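Local coordinates for benzoylformate decarboxylase (Mycobacterium smegmatis, PDB 4Q9D), which belongs to the thiamine pyrophosphate-dependent enzymes, a family built on three alpha/beta domains, and in this four-chain assembly holds a magnesium ion, at residues B[61-66]-B[413-418]; B[359-364]-B[379-384]; B[417-420]-B[425-428]; B[501-504]-B[508-511]. All coordinates share one frame; numbering follows the deposited sequence.

Interaction 1: residues B[61-66]-B[413-418]; sequences AQATGK and VGIALG
T64 sets its methyl against G418 because chi1 (56°) sets OG1 between the backbone N and the carbonyl carbon and swings CG2 to the N side; in I415 it is CG2 that lies anti to the backbone N, which brings it beside A63. These torsions serve a close helix-helix contact between the two thiamine pyrophosphate-binding domains: the last turn of helix 50-64 rests on helix 408-421 across an interval of almost 350 residues. No hydrogen bond links the segments, and small residues set their spacing. The CA atoms of A63 and I415 are 5.3 Å apart, and those of T64 and G418 5.4 Å, an approach made easier by the missing side chain of G418. A63 directs CB at the neighbouring helix, where it meets I415 O at 3.8 Å and, through apolar contact, I415 CG2 at 4.1 Å. The hydroxyl of T64 is occupied elsewhere, since OG1 bonds to the backbone oxygen F60 O within its own helix, and the methyl is the branch given to the interface. Directly afterwards, G65 takes a positive phi and the helix ends. At the closest approach, T64 CG2 touches G418 CA at 3.7 Å, with G418 O at 3.8 Å from the same methyl.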
loop_
_atom_site.group_PDB
_atom_site.type_symbol
_atom_site.label_atom_id
_atom_site.label_comp_id
_atom_site.label_asym_id
_atom_site.label_seq_id
_atom_site.Cartn_x
_atom_site.Cartn_y
_atom_site.Cartn_z
ATOM N N ALA B 61 -16.406 -13.140 19.372
ATOM C CA ALA B 61 -17.307 -12.747 18.293
ATOM C C ALA B 61 -17.953 -13.959 17.611
ATOM O O ALA B 61 -19.142 -13.953 17.243
ATOM C CB ALA B 61 -16.535 -11.894 17.254
ATOM N N GLN B 62 -17.172 -15.015 17.413
ATOM C CA GLN B 62 -17.737 -16.177 16.737
ATOM C C GLN B 62 -18.786 -16.878 17.602
ATOM O O GLN B 62 -19.805 -17.297 17.097
ATOM C CB GLN B 62 -16.654 -17.151 16.344
ATOM C CG GLN B 62 -15.828 -16.667 15.161
ATOM C CD GLN B 62 -15.058 -17.776 14.505
ATOM O OE1 GLN B 62 -15.648 -18.763 14.027
ATOM N NE2 GLN B 62 -13.724 -17.620 14.440
ATOM N N ALA B 63 -18.518 -16.982 18.905
ATOM C CA ALA B 63 -19.432 -17.641 19.845
ATOM C C ALA B 63 -20.701 -16.820 20.084
ATOM O O ALA B 63 -21.785 -17.373 20.196
ATOM C CB ALA B 63 -18.736 -17.897 21.157
ATOM N N THR B 64 -20.568 -15.497 20.155
ATOM C CA THR B 64 -21.729 -14.641 20.378
ATOM C C THR B 64 -22.489 -14.343 19.077
ATOM O O THR B 64 -23.639 -13.942 19.124
ATOM C CB THR B 64 -21.361 -13.282 21.056
ATOM O OG1 THR B 64 -20.378 -12.604 20.267
ATOM C CG2 THR B 64 -20.793 -13.491 22.451
ATOM N N GLY B 65 -21.862 -14.549 17.920
ATOM C CA GLY B 65 -22.487 -14.149 16.663
ATOM C C GLY B 65 -22.632 -12.634 16.567
ATOM O O GLY B 65 -23.543 -12.121 15.924
ATOM N N LYS B 66 -21.724 -11.911 17.218
ATOM C CA LYS B 66 -21.781 -10.450 17.252
ATOM C C LYS B 66 -20.380 -9.896 17.119
ATOM O O LYS B 66 -19.417 -10.577 17.481
ATOM C CB LYS B 66 -22.365 -9.999 18.604
ATOM C CG LYS B 66 -23.828 -10.360 18.749
ATOM C CD LYS B 66 -24.394 -9.947 20.098
ATOM C CE LYS B 66 -25.935 -10.164 20.102
ATOM N NZ LYS B 66 -26.562 -9.743 21.388
ATOM N N VAL B 413 -10.564 -19.158 25.168
ATOM C CA VAL B 413 -10.860 -18.219 26.242
ATOM C C VAL B 413 -11.967 -17.269 25.762
ATOM O O VAL B 413 -12.940 -17.016 26.474
ATOM C CB VAL B 413 -9.604 -17.393 26.636
ATOM C CG1 VAL B 413 -9.943 -16.380 27.762
ATOM C CG2 VAL B 413 -8.479 -18.305 27.090
ATOM N N GLY B 414 -11.821 -16.753 24.538
ATOM C CA GLY B 414 -12.865 -15.930 23.940
ATOM C C GLY B 414 -14.218 -16.627 23.798
ATOM O O GLY B 414 -15.254 -16.041 24.079
ATOM N N ILE B 415 -14.208 -17.880 23.341
ATOM C CA ILE B 415 -15.447 -18.640 23.195
ATOM C C ILE B 415 -16.139 -18.831 24.545
ATOM O O ILE B 415 -17.350 -18.658 24.663
ATOM C CB ILE B 415 -15.179 -20.023 22.532
ATOM C CG1 ILE B 415 -14.807 -19.834 21.048
ATOM C CG2 ILE B 415 -16.414 -20.929 22.662
ATOM C CD1 ILE B 415 -13.876 -20.976 20.487
ATOM N N ALA B 416 -15.368 -19.170 25.573
ATOM C CA ALA B 416 -15.976 -19.361 26.896
ATOM C C ALA B 416 -16.516 -18.043 27.475
ATOM O O ALA B 416 -17.595 -18.025 28.082
ATOM C CB ALA B 416 -14.993 -20.024 27.859
ATOM N N LEU B 417 -15.788 -16.940 27.272
ATOM C CA LEU B 417 -16.303 -15.618 27.661
ATOM C C LEU B 417 -17.578 -15.337 26.896
ATOM O O LEU B 417 -18.530 -14.799 27.448
ATOM C CB LEU B 417 -15.282 -14.512 27.378
ATOM C CG LEU B 417 -14.120 -14.468 28.359
ATOM C CD1 LEU B 417 -12.950 -13.629 27.805
ATOM C CD2 LEU B 417 -14.605 -13.925 29.702
ATOM N N GLY B 418 -17.592 -15.711 25.620
ATOM C CA GLY B 418 -18.776 -15.534 24.797
ATOM C C GLY B 418 -19.954 -16.338 25.310
ATOM O O GLY B 418 -21.054 -15.806 25.414
#

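Interaction 2: residues B[359-364]-B[379-384]; sequences AVYEVL and TSTMLD
The phenol oxygen of Y361 is held by two threonine hydroxyls: its OH lies 2.8 Å from T381 OG1, and it also hydrogen-bonds to T431 OG1 on the central strand 428-433. T381 OG1 in turn has a second partner in S378 OG, so these hydroxyls form a connected network. T381 sits at the N-cap position of helix 382-388 yet makes no capping bond with its side chain. With chi1 at 70°, its OG1 stands between the backbone N and the carbonyl carbon and faces the tyrosine.

The ring of Y361 projects from helix 357-367 to meet both this hydroxyl and D384, which lie on the same side of the ring plane. D384 C lies over one face of the ring, and D384 CB comes to 3.4 Å from Y361 CD2, while T381 CB approaches Y361 CE2 at 3.7 Å. The aspartate carboxylate, inclined 30° to the ring plane, is engaged away from it: OD2 bonds to S357 OG at the start of helix 357-367, giving the two helices a second polar link. M376 and L385 also pack against the tyrosine.

The contact joins two helices of the C-terminal thiamine pyrophosphate-binding domain, with the T381 side chain about 8 Å from the bound magnesium ion. Because T381 OG1 and T431 OG1 are both hydroxyls, each able to donate or accept a hydrogen bond, the direction of donation is probably not fixed.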
loop_
_atom_site.group_PDB
_atom_site.type_symbol
_atom_site.label_atom_id
_atom_site.label_comp_id
_atom_site.label_asym_id
_atom_site.label_seq_id
_atom_site.Cartn_x
_atom_site.Cartn_y
_atom_site.Cartn_z
ATOM N N ALA B 359 -5.459 -43.260 21.787
ATOM C CA ALA B 359 -5.888 -43.469 23.172
ATOM C C ALA B 359 -6.469 -42.194 23.765
ATOM O O ALA B 359 -7.510 -42.224 24.406
ATOM C CB ALA B 359 -4.715 -43.933 24.030
ATOM N N VAL B 360 -5.774 -41.072 23.567
ATOM C CA VAL B 360 -6.181 -39.796 24.160
ATOM C C VAL B 360 -7.571 -39.384 23.713
ATOM O O VAL B 360 -8.396 -38.993 24.527
ATOM C CB VAL B 360 -5.206 -38.620 23.771
ATOM C CG1 VAL B 360 -5.748 -37.281 24.285
ATOM C CG2 VAL B 360 -3.818 -38.879 24.283
ATOM N N TYR B 361 -7.822 -39.437 22.402
ATOM C CA TYR B 361 -9.123 -38.995 21.889
ATOM C C TYR B 361 -10.266 -39.930 22.263
ATOM O O TYR B 361 -11.394 -39.480 22.454
ATOM C CB TYR B 361 -9.081 -38.745 20.383
ATOM C CG TYR B 361 -8.458 -37.410 20.025
ATOM C CD1 TYR B 361 -9.250 -36.296 19.757
ATOM C CD2 TYR B 361 -7.070 -37.257 19.984
ATOM C CE1 TYR B 361 -8.662 -35.043 19.451
ATOM C CE2 TYR B 361 -6.484 -36.031 19.676
ATOM C CZ TYR B 361 -7.278 -34.934 19.406
ATOM O OH TYR B 361 -6.660 -33.745 19.084
ATOM N N GLU B 362 -9.984 -41.225 22.410
ATOM C CA GLU B 362 -11.058 -42.140 22.827
ATOM C C GLU B 362 -11.434 -41.868 24.252
ATOM O O GLU B 362 -12.607 -41.780 24.575
ATOM C CB GLU B 362 -10.685 -43.625 22.693
ATOM C CG GLU B 362 -11.882 -44.499 23.122
ATOM C CD GLU B 362 -11.606 -45.994 23.073
ATOM O OE1 GLU B 362 -10.443 -46.398 22.798
ATOM O OE2 GLU B 362 -12.564 -46.756 23.328
ATOM N N VAL B 363 -10.439 -41.700 25.122
ATOM C CA VAL B 363 -10.753 -41.280 26.487
ATOM C C VAL B 363 -11.577 -39.989 26.513
ATOM O O VAL B 363 -12.525 -39.860 27.284
ATOM C CB VAL B 363 -9.492 -41.070 27.336
ATOM C CG1 VAL B 363 -9.879 -40.511 28.693
ATOM C CG2 VAL B 363 -8.727 -42.390 27.478
ATOM N N LEU B 364 -11.224 -39.021 25.668
ATOM C CA LEU B 364 -11.988 -37.759 25.627
ATOM C C LEU B 364 -13.437 -38.010 25.219
ATOM O O LEU B 364 -14.378 -37.453 25.812
ATOM C CB LEU B 364 -11.370 -36.787 24.621
ATOM C CG LEU B 364 -10.219 -35.901 25.043
ATOM C CD1 LEU B 364 -9.782 -35.163 23.783
ATOM C CD2 LEU B 364 -10.707 -34.912 26.095
ATOM N N THR B 379 -2.372 -30.581 14.596
ATOM C CA THR B 379 -2.463 -31.022 13.203
ATOM C C THR B 379 -2.080 -32.491 13.024
ATOM O O THR B 379 -2.657 -33.186 12.184
ATOM C CB THR B 379 -1.586 -30.164 12.294
ATOM O OG1 THR B 379 -0.292 -30.058 12.887
ATOM C CG2 THR B 379 -2.187 -28.758 12.145
ATOM N N SER B 380 -1.134 -32.966 13.834
ATOM C CA SER B 380 -0.746 -34.370 13.786
ATOM C C SER B 380 -1.880 -35.277 14.287
ATOM O O SER B 380 -1.799 -36.485 14.132
ATOM C CB SER B 380 0.566 -34.640 14.558
ATOM O OG SER B 380 0.433 -34.368 15.946
ATOM N N THR B 381 -2.939 -34.715 14.875
ATOM C CA THR B 381 -4.014 -35.577 15.387
ATOM C C THR B 381 -5.411 -35.345 14.793
ATOM O O THR B 381 -6.422 -35.717 15.396
ATOM C CB THR B 381 -4.057 -35.604 16.936
ATOM O OG1 THR B 381 -4.509 -34.346 17.431
ATOM C CG2 THR B 381 -2.664 -35.898 17.507
ATOM N N MET B 382 -5.479 -34.763 13.600
ATOM C CA MET B 382 -6.784 -34.562 12.966
ATOM C C MET B 382 -7.554 -35.880 12.761
ATOM O O MET B 382 -8.777 -35.931 12.935
ATOM C CB MET B 382 -6.630 -33.815 11.637
ATOM C CG MET B 382 -6.417 -32.296 11.810
ATOM S SD MET B 382 -7.828 -31.374 12.476
ATOM C CE MET B 382 -9.062 -31.455 11.158
ATOM N N LEU B 383 -6.840 -36.947 12.408
ATOM C CA LEU B 383 -7.505 -38.244 12.189
ATOM C C LEU B 383 -8.185 -38.712 13.465
ATOM O O LEU B 383 -9.317 -39.189 13.421
ATOM C CB LEU B 383 -6.517 -39.318 11.701
ATOM C CG LEU B 383 -7.073 -40.754 11.592
ATOM C CD1 LEU B 383 -8.332 -40.834 10.715
ATOM C CD2 LEU B 383 -5.997 -41.750 11.111
ATOM N N ASP B 384 -7.517 -38.516 14.607
ATOM C CA ASP B 384 -8.065 -38.921 15.908
ATOM C C ASP B 384 -9.310 -38.144 16.295
ATOM O O ASP B 384 -10.242 -38.689 16.880
ATOM C CB ASP B 384 -6.982 -38.810 16.990
ATOM C CG ASP B 384 -5.725 -39.587 16.609
ATOM O OD1 ASP B 384 -5.846 -40.793 16.288
ATOM O OD2 ASP B 384 -4.633 -38.997 16.567
#

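Interaction 3: residues B[417-420]-B[425-428]; sequences LGDR and DRTV
R426 presents the edge of its guanidinium to the carboxylate of D419, and the two flat groups are turned 63° against each other. The grip is side-on: NE points straight at D419 OD2, 2.8 Å away and in the guanidinium plane, while R426 NH2 reaches D419 OD1 at 3.0 Å by a more bent bond. The tilt makes the two halves unlike. OD1 receives NH2 on its syn lone pair, whereas OD2 is approached from above, 43° out of the carboxylate plane. The arginine chain runs extended from CG to NE, carrying its end over to the helix even though CB does not point there.

A water links the same partners a second way, donating to D419 OD2 and to R426 O at 2.7 Å each, and V428 CG2 lies 4.1 Å from D419 OD2. This salt bridge ties the last turns of helix 408-421 to the loop that leads into strand 428-433, a helix-to-strand connection in the C-terminal thiamine pyrophosphate-binding domain. R426 NH1 also bonds to A395 O, and D419 OD1 has a further salt bridge to R422 NH2. One buried carboxylate thus serves two arginines, whose combined charge probably stabilises its ionised form, and the aspartate may in turn offset the closeness of R426 NH2 and R422 NH2.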
loop_
_atom_site.group_PDB
_atom_site.type_symbol
_atom_site.label_atom_id
_atom_site.label_comp_id
_atom_site.label_asym_id
_atom_site.label_seq_id
_atom_site.Cartn_x
_atom_site.Cartn_y
_atom_site.Cartn_z
ATOM N N LEU B 417 -15.788 -16.940 27.272
ATOM C CA LEU B 417 -16.303 -15.618 27.661
ATOM C C LEU B 417 -17.578 -15.337 26.896
ATOM O O LEU B 417 -18.530 -14.799 27.448
ATOM C CB LEU B 417 -15.282 -14.512 27.378
ATOM C CG LEU B 417 -14.120 -14.468 28.359
ATOM C CD1 LEU B 417 -12.950 -13.629 27.805
ATOM C CD2 LEU B 417 -14.605 -13.925 29.702
ATOM N N GLY B 418 -17.592 -15.711 25.620
ATOM C CA GLY B 418 -18.776 -15.534 24.797
ATOM C C GLY B 418 -19.954 -16.338 25.310
ATOM O O GLY B 418 -21.054 -15.806 25.414
ATOM N N ASP B 419 -19.734 -17.622 25.606
ATOM C CA ASP B 419 -20.797 -18.481 26.148
ATOM C C ASP B 419 -21.384 -17.846 27.413
ATOM O O ASP B 419 -22.594 -17.791 27.578
ATOM C CB ASP B 419 -20.264 -19.879 26.498
ATOM C CG ASP B 419 -19.906 -20.690 25.281
ATOM O OD1 ASP B 419 -20.354 -20.318 24.173
ATOM O OD2 ASP B 419 -19.186 -21.710 25.428
ATOM N N ARG B 420 -20.517 -17.352 28.292
ATOM C CA ARG B 420 -20.982 -16.747 29.533
ATOM C C ARG B 420 -21.797 -15.471 29.263
ATOM O O ARG B 420 -22.856 -15.294 29.850
ATOM C CB ARG B 420 -19.819 -16.487 30.497
ATOM C CG ARG B 420 -20.182 -15.594 31.670
ATOM C CD ARG B 420 -18.979 -15.350 32.566
ATOM N NE ARG B 420 -18.380 -16.589 33.096
ATOM C CZ ARG B 420 -17.218 -16.611 33.754
ATOM N NH1 ARG B 420 -16.537 -15.481 33.920
ATOM N NH2 ARG B 420 -16.712 -17.747 34.230
ATOM N N ASP B 425 -24.418 -22.372 28.984
ATOM C CA ASP B 425 -23.663 -23.080 30.013
ATOM C C ASP B 425 -23.073 -24.347 29.398
ATOM O O ASP B 425 -23.773 -25.325 29.205
ATOM C CB ASP B 425 -24.607 -23.423 31.181
ATOM C CG ASP B 425 -23.973 -24.338 32.238
ATOM O OD1 ASP B 425 -22.739 -24.356 32.406
ATOM O OD2 ASP B 425 -24.737 -25.040 32.933
ATOM N N ARG B 426 -21.784 -24.332 29.070
ATOM C CA ARG B 426 -21.166 -25.518 28.495
ATOM C C ARG B 426 -19.692 -25.412 28.738
ATOM O O ARG B 426 -19.182 -24.353 29.172
ATOM C CB ARG B 426 -21.457 -25.636 26.995
ATOM C CG ARG B 426 -20.686 -24.643 26.140
ATOM C CD ARG B 426 -20.950 -24.821 24.649
ATOM N NE ARG B 426 -20.425 -23.670 23.934
ATOM C CZ ARG B 426 -20.498 -23.494 22.622
ATOM N NH1 ARG B 426 -21.093 -24.392 21.848
ATOM N NH2 ARG B 426 -19.970 -22.411 22.081
ATOM N N THR B 427 -19.015 -26.517 28.479
ATOM C CA THR B 427 -17.588 -26.578 28.663
ATOM C C THR B 427 -16.914 -26.490 27.302
ATOM O O THR B 427 -17.456 -26.934 26.284
ATOM C CB THR B 427 -17.153 -27.850 29.447
ATOM O OG1 THR B 427 -17.725 -27.808 30.757
ATOM C CG2 THR B 427 -15.628 -27.907 29.616
ATOM N N VAL B 428 -15.751 -25.853 27.296
ATOM C CA VAL B 428 -14.903 -25.823 26.116
ATOM C C VAL B 428 -13.757 -26.792 26.340
ATOM O O VAL B 428 -13.029 -26.705 27.346
ATOM C CB VAL B 428 -14.331 -24.412 25.840
ATOM C CG1 VAL B 428 -13.332 -24.469 24.648
ATOM C CG2 VAL B 428 -15.456 -23.456 25.537
HETATM O O HOH W 1 -18.123 -22.240 27.869
#

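Interaction 4: residues B[501-504]-B[508-511]; sequences ATVE and MLEA
Strand 499-502 gives way to a short turn that doubles back into helix 506-518, bringing V503 CA within 5.5 Å of L509 CA. M508 then reaches back along the strand end. Its CG lies anti to the backbone N (chi1 -168°) and the rest of the chain is extended, so the thioether lies alongside the backbone from T502 to E504. The sulfur accepts a weak hydrogen bond from E504 N (M508 SD to E504 N, 3.5 Å), and the terminal methyl goes further, with M508 CE 3.2 Å from T502 O and 4.4 Å from A501 CB. E504 crosses the methionine at a slant, its CG 3.9 Å from M508 SD.

Beneath this, V503 packs on the start of the helix: its CG2 meets L509 CB at 4.2 Å and its CG1 faces L509 CA at 4.1 Å. V503 and L509 both also rest on V527 of the adjacent strand, while M508 N bonds to S505 OG in the intervening turn. Backbone bonds of A501 to V524 and V526 fix the strand in its parallel sheet. Here the first strand and the helix of a beta-alpha-beta unit meet at their connecting turn, with strand 523-528 completing the crossover, as in the alpha/beta thiamine pyrophosphate-binding fold.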
loop_
_atom_site.group_PDB
_atom_site.type_symbol
_atom_site.label_atom_id
_atom_site.label_comp_id
_atom_site.label_asym_id
_atom_site.label_seq_id
_atom_site.Cartn_x
_atom_site.Cartn_y
_atom_site.Cartn_z
ATOM N N ALA B 501 -2.557 -31.002 35.729
ATOM C CA ALA B 501 -1.958 -32.289 36.062
ATOM C C ALA B 501 -1.203 -32.825 34.853
ATOM O O ALA B 501 -1.489 -32.475 33.700
ATOM C CB ALA B 501 -3.007 -33.305 36.560
ATOM N N THR B 502 -0.199 -33.646 35.127
ATOM C CA THR B 502 0.504 -34.366 34.080
ATOM C C THR B 502 -0.004 -35.807 34.184
ATOM O O THR B 502 0.183 -36.458 35.206
ATOM C CB THR B 502 2.025 -34.290 34.301
ATOM O OG1 THR B 502 2.442 -32.917 34.220
ATOM C CG2 THR B 502 2.796 -35.162 33.270
ATOM N N VAL B 503 -0.678 -36.293 33.149
ATOM C CA VAL B 503 -1.323 -37.589 33.250
ATOM C C VAL B 503 -0.338 -38.732 32.934
ATOM O O VAL B 503 0.545 -38.596 32.068
ATOM C CB VAL B 503 -2.613 -37.647 32.406
ATOM C CG1 VAL B 503 -3.460 -36.385 32.654
ATOM C CG2 VAL B 503 -2.301 -37.776 30.966
ATOM N N GLU B 504 -0.493 -39.845 33.648
ATOM C CA GLU B 504 0.409 -41.002 33.516
ATOM C C GLU B 504 -0.193 -42.203 32.772
ATOM O O GLU B 504 0.512 -43.154 32.404
ATOM C CB GLU B 504 0.875 -41.440 34.906
ATOM C CG GLU B 504 1.614 -40.328 35.660
ATOM C CD GLU B 504 1.707 -40.544 37.177
ATOM O OE1 GLU B 504 1.647 -41.703 37.653
ATOM O OE2 GLU B 504 1.845 -39.533 37.900
ATOM N N MET B 508 -5.752 -42.251 34.566
ATOM C CA MET B 508 -5.519 -40.944 35.192
ATOM C C MET B 508 -6.115 -39.834 34.323
ATOM O O MET B 508 -6.772 -38.926 34.831
ATOM C CB MET B 508 -4.033 -40.720 35.419
ATOM C CG MET B 508 -3.776 -39.533 36.317
ATOM S SD MET B 508 -2.047 -39.329 36.703
ATOM C CE MET B 508 -2.075 -37.588 37.213
ATOM N N LEU B 509 -5.930 -39.946 33.009
ATOM C CA LEU B 509 -6.532 -38.996 32.068
ATOM C C LEU B 509 -8.037 -38.901 32.281
ATOM O O LEU B 509 -8.632 -37.807 32.373
ATOM C CB LEU B 509 -6.204 -39.391 30.611
ATOM C CG LEU B 509 -6.850 -38.503 29.531
ATOM C CD1 LEU B 509 -6.474 -37.013 29.733
ATOM C CD2 LEU B 509 -6.399 -38.987 28.168
ATOM N N GLU B 510 -8.667 -40.053 32.404
ATOM C CA GLU B 510 -10.114 -40.075 32.534
ATOM C C GLU B 510 -10.521 -39.428 33.831
ATOM O O GLU B 510 -11.488 -38.643 33.884
ATOM C CB GLU B 510 -10.623 -41.517 32.488
ATOM C CG GLU B 510 -12.112 -41.672 32.689
ATOM C CD GLU B 510 -12.498 -43.130 33.005
ATOM O OE1 GLU B 510 -11.616 -44.024 32.966
ATOM O OE2 GLU B 510 -13.681 -43.377 33.300
ATOM N N ALA B 511 -9.790 -39.757 34.891
ATOM C CA ALA B 511 -10.152 -39.247 36.204
ATOM C C ALA B 511 -9.911 -37.738 36.285
ATOM O O ALA B 511 -10.715 -36.999 36.852
ATOM C CB ALA B 511 -9.369 -39.984 37.306
#

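Overall arrangement
The four contacts illustrate how short- and long-range closures share elements. Interaction 1 bridges almost 350 residues, joining the N- and C-terminal thiamine pyrophosphate-binding domains; only interaction 2 lies wholly within that interval. Interaction 3 begins where interaction 1 ends, on helix 408-421, sharing L417 and G418, with centres 8 Å apart and I415 packing on both R426 and V428; interaction 4 comes later. Interactions 2 and 4, 15 Å apart between centres, meet where V363 of helix 357-367 packs on L509 of helix 506-518. The centres of one pair lie 23 to 29 Å from those of the other, yet strands 428-433 and 499-502 belong to one parallel sheet, which unites them.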